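Local coordinates for protein probable ribonuclease HepT (Haemophilus influenzae, PDB 1JOG) that is probably the ribonuclease toxin of a type VII toxin-antitoxin system, neutralized by its cognate antitoxin MntA, probably through AMPylation, at residues 60-65 and 73-78. Numbering follows the deposited sequence.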
loop_
_atom_site.group_PDB
_atom_site.type_symbol
_atom_site.label_atom_id
_atom_site.label_comp_id
_atom_site.label_asym_id
_atom_site.label_seq_id
_atom_site.Cartn_x
_atom_site.Cartn_y
_atom_site.Cartn_z
HETATM N N MSE A 60 0.991 9.999 -14.972
HETATM C CA MSE A 60 1.768 10.761 -15.957
HETATM C C MSE A 60 1.391 10.429 -17.384
HETATM O O MSE A 60 1.317 11.320 -18.200
HETATM C CB MSE A 60 3.294 10.523 -15.782
HETATM C CG MSE A 60 3.829 11.118 -14.459
HETATM SE SE MSE A 60 3.615 13.078 -14.421
HETATM C CE MSE A 60 2.335 13.376 -13.276
HETATM N N MSE A 61 1.143 9.166 -17.702
HETATM C CA MSE A 61 0.757 8.879 -19.046
HETATM C C MSE A 61 -0.558 9.631 -19.233
HETATM O O MSE A 61 -0.832 10.120 -20.296
HETATM C CB MSE A 61 0.462 7.400 -19.259
HETATM C CG MSE A 61 1.677 6.489 -19.209
HETATM SE SE MSE A 61 1.059 4.610 -19.312
HETATM C CE MSE A 61 2.695 4.119 -18.280
ATOM N N LYS A 62 -1.383 9.677 -18.198
ATOM C CA LYS A 62 -2.678 10.287 -18.316
ATOM C C LYS A 62 -2.523 11.794 -18.544
ATOM O O LYS A 62 -3.012 12.354 -19.536
ATOM C CB LYS A 62 -3.478 10.030 -17.063
ATOM C CG LYS A 62 -4.956 10.259 -17.290
ATOM C CD LYS A 62 -5.818 9.878 -16.074
ATOM C CE LYS A 62 -7.199 10.564 -16.145
ATOM N NZ LYS A 62 -8.222 10.002 -15.206
ATOM N N ARG A 63 -1.806 12.458 -17.650
ATOM C CA ARG A 63 -1.655 13.872 -17.834
ATOM C C ARG A 63 -0.999 14.172 -19.156
ATOM O O ARG A 63 -1.256 15.213 -19.723
ATOM C CB ARG A 63 -0.835 14.510 -16.736
ATOM C CG ARG A 63 -1.570 15.617 -16.025
ATOM C CD ARG A 63 -0.861 16.032 -14.740
ATOM N NE ARG A 63 0.583 16.184 -14.956
ATOM C CZ ARG A 63 1.418 16.450 -13.951
ATOM N NH1 ARG A 63 0.932 16.588 -12.688
ATOM N NH2 ARG A 63 2.730 16.575 -14.214
ATOM N N GLN A 64 -0.171 13.263 -19.655
ATOM C CA GLN A 64 0.540 13.505 -20.904
ATOM C C GLN A 64 -0.448 13.550 -22.045
ATOM O O GLN A 64 -0.433 14.465 -22.808
ATOM C CB GLN A 64 1.554 12.409 -21.134
ATOM C CG GLN A 64 2.354 12.531 -22.386
ATOM C CD GLN A 64 3.316 13.677 -22.344
ATOM O OE1 GLN A 64 3.731 14.099 -21.278
ATOM N NE2 GLN A 64 3.689 14.188 -23.511
ATOM N N LEU A 65 -1.324 12.568 -22.126
ATOM C CA LEU A 65 -2.327 12.462 -23.158
ATOM C C LEU A 65 -3.415 13.506 -23.011
ATOM O O LEU A 65 -3.998 13.932 -24.008
ATOM C CB LEU A 65 -2.943 11.051 -23.126
ATOM C CG LEU A 65 -1.781 10.049 -23.378
ATOM C CD1 LEU A 65 -2.109 8.681 -22.802
ATOM C CD2 LEU A 65 -1.383 9.986 -24.886
ATOM N N ASP A 73 -10.402 17.075 -23.304
ATOM C CA ASP A 73 -11.625 16.290 -23.528
ATOM C C ASP A 73 -11.811 15.313 -22.360
ATOM O O ASP A 73 -11.709 14.075 -22.543
ATOM C CB ASP A 73 -11.473 15.515 -24.836
ATOM C CG ASP A 73 -11.379 16.437 -26.044
ATOM O OD1 ASP A 73 -12.449 16.781 -26.580
ATOM O OD2 ASP A 73 -10.254 16.832 -26.452
ATOM N N ASP A 74 -12.054 15.896 -21.173
ATOM C CA ASP A 74 -12.240 15.176 -19.903
ATOM C C ASP A 74 -11.846 13.733 -20.144
ATOM O O ASP A 74 -12.718 12.895 -20.407
ATOM C CB ASP A 74 -13.726 15.258 -19.431
ATOM C CG ASP A 74 -13.952 14.739 -17.964
ATOM O OD1 ASP A 74 -13.915 13.510 -17.719
ATOM O OD2 ASP A 74 -14.181 15.570 -17.044
ATOM N N ILE A 75 -10.546 13.434 -20.125
ATOM C CA ILE A 75 -10.145 12.036 -20.324
ATOM C C ILE A 75 -10.611 11.228 -19.088
ATOM O O ILE A 75 -9.828 10.822 -18.202
ATOM C CB ILE A 75 -8.608 11.885 -20.572
ATOM C CG1 ILE A 75 -8.284 12.198 -22.037
ATOM C CG2 ILE A 75 -8.169 10.471 -20.275
ATOM C CD1 ILE A 75 -6.781 12.123 -22.404
ATOM N N GLY A 76 -11.929 11.065 -19.032
ATOM C CA GLY A 76 -12.562 10.326 -17.977
ATOM C C GLY A 76 -13.126 9.174 -18.763
ATOM O O GLY A 76 -13.134 8.042 -18.304
ATOM N N ALA A 77 -13.588 9.457 -19.971
ATOM C CA ALA A 77 -14.131 8.395 -20.799
ATOM C C ALA A 77 -13.087 7.296 -20.873
ATOM O O ALA A 77 -13.416 6.149 -21.223
ATOM C CB ALA A 77 -14.447 8.916 -22.187
ATOM N N TYR A 78 -11.844 7.655 -20.519
ATOM C CA TYR A 78 -10.697 6.720 -20.555
ATOM C C TYR A 78 -10.363 5.863 -19.343
ATOM O O TYR A 78 -10.077 6.371 -18.270
ATOM C CB TYR A 78 -9.394 7.442 -20.892
ATOM C CG TYR A 78 -9.304 8.005 -22.273
ATOM C CD1 TYR A 78 -9.987 9.168 -22.619
ATOM C CD2 TYR A 78 -8.472 7.426 -23.214
ATOM C CE1 TYR A 78 -9.823 9.740 -23.852
ATOM C CE2 TYR A 78 -8.311 7.987 -24.456
ATOM C CZ TYR A 78 -8.976 9.144 -24.764
ATOM O OH TYR A 78 -8.727 9.748 -25.961
#
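Ile75 lays its CD1 methyl over one face of the Tyr78 ring, 4.1 Å above the ring plane and displaced toward the rim, while the same methyl reaches across to Leu65. On the helix, the guanidinium of Arg63 has the CE methyl of selenomethionine Met60 over its centre. The example illustrates how a loop folds back on the helix it has just left: residues 73-78, whose backbone angles at Ile75 fit the centre of an inverse gamma turn, return to the closing turns of the long helix 36-68 in this helical nucleotidyltransferase substrate-binding fold.

The meeting is narrow, burying 166 Å² in all, and Ile75 supplies nearly all of the loop side of it. With CG1 beside the backbone N (chi1 -81°) and anti to the carbonyl carbon, the branch runs on extended and brings CD1 up to Leu65. There Ile75 CD1 lies 4.0 Å from Leu65 CB. The backbone is nearer still, with Leu65 O 3.7 Å from Ile75 CD1. Leu65 thus offers the root of its side chain and its backbone carbonyl, and elsewhere touches Glu86 and Phe90. Ile70 also packs on Ile75, and Tyr78 touches Glu86 of helix 80-89.

Lys62 runs up to the other branch. With CG anti to the backbone N (chi1 -162°) and the chain extended beyond, its CE comes 4.2 Å from Ile75 CG2. Lys62 CE itself lies 3.3 Å from Ile75 O.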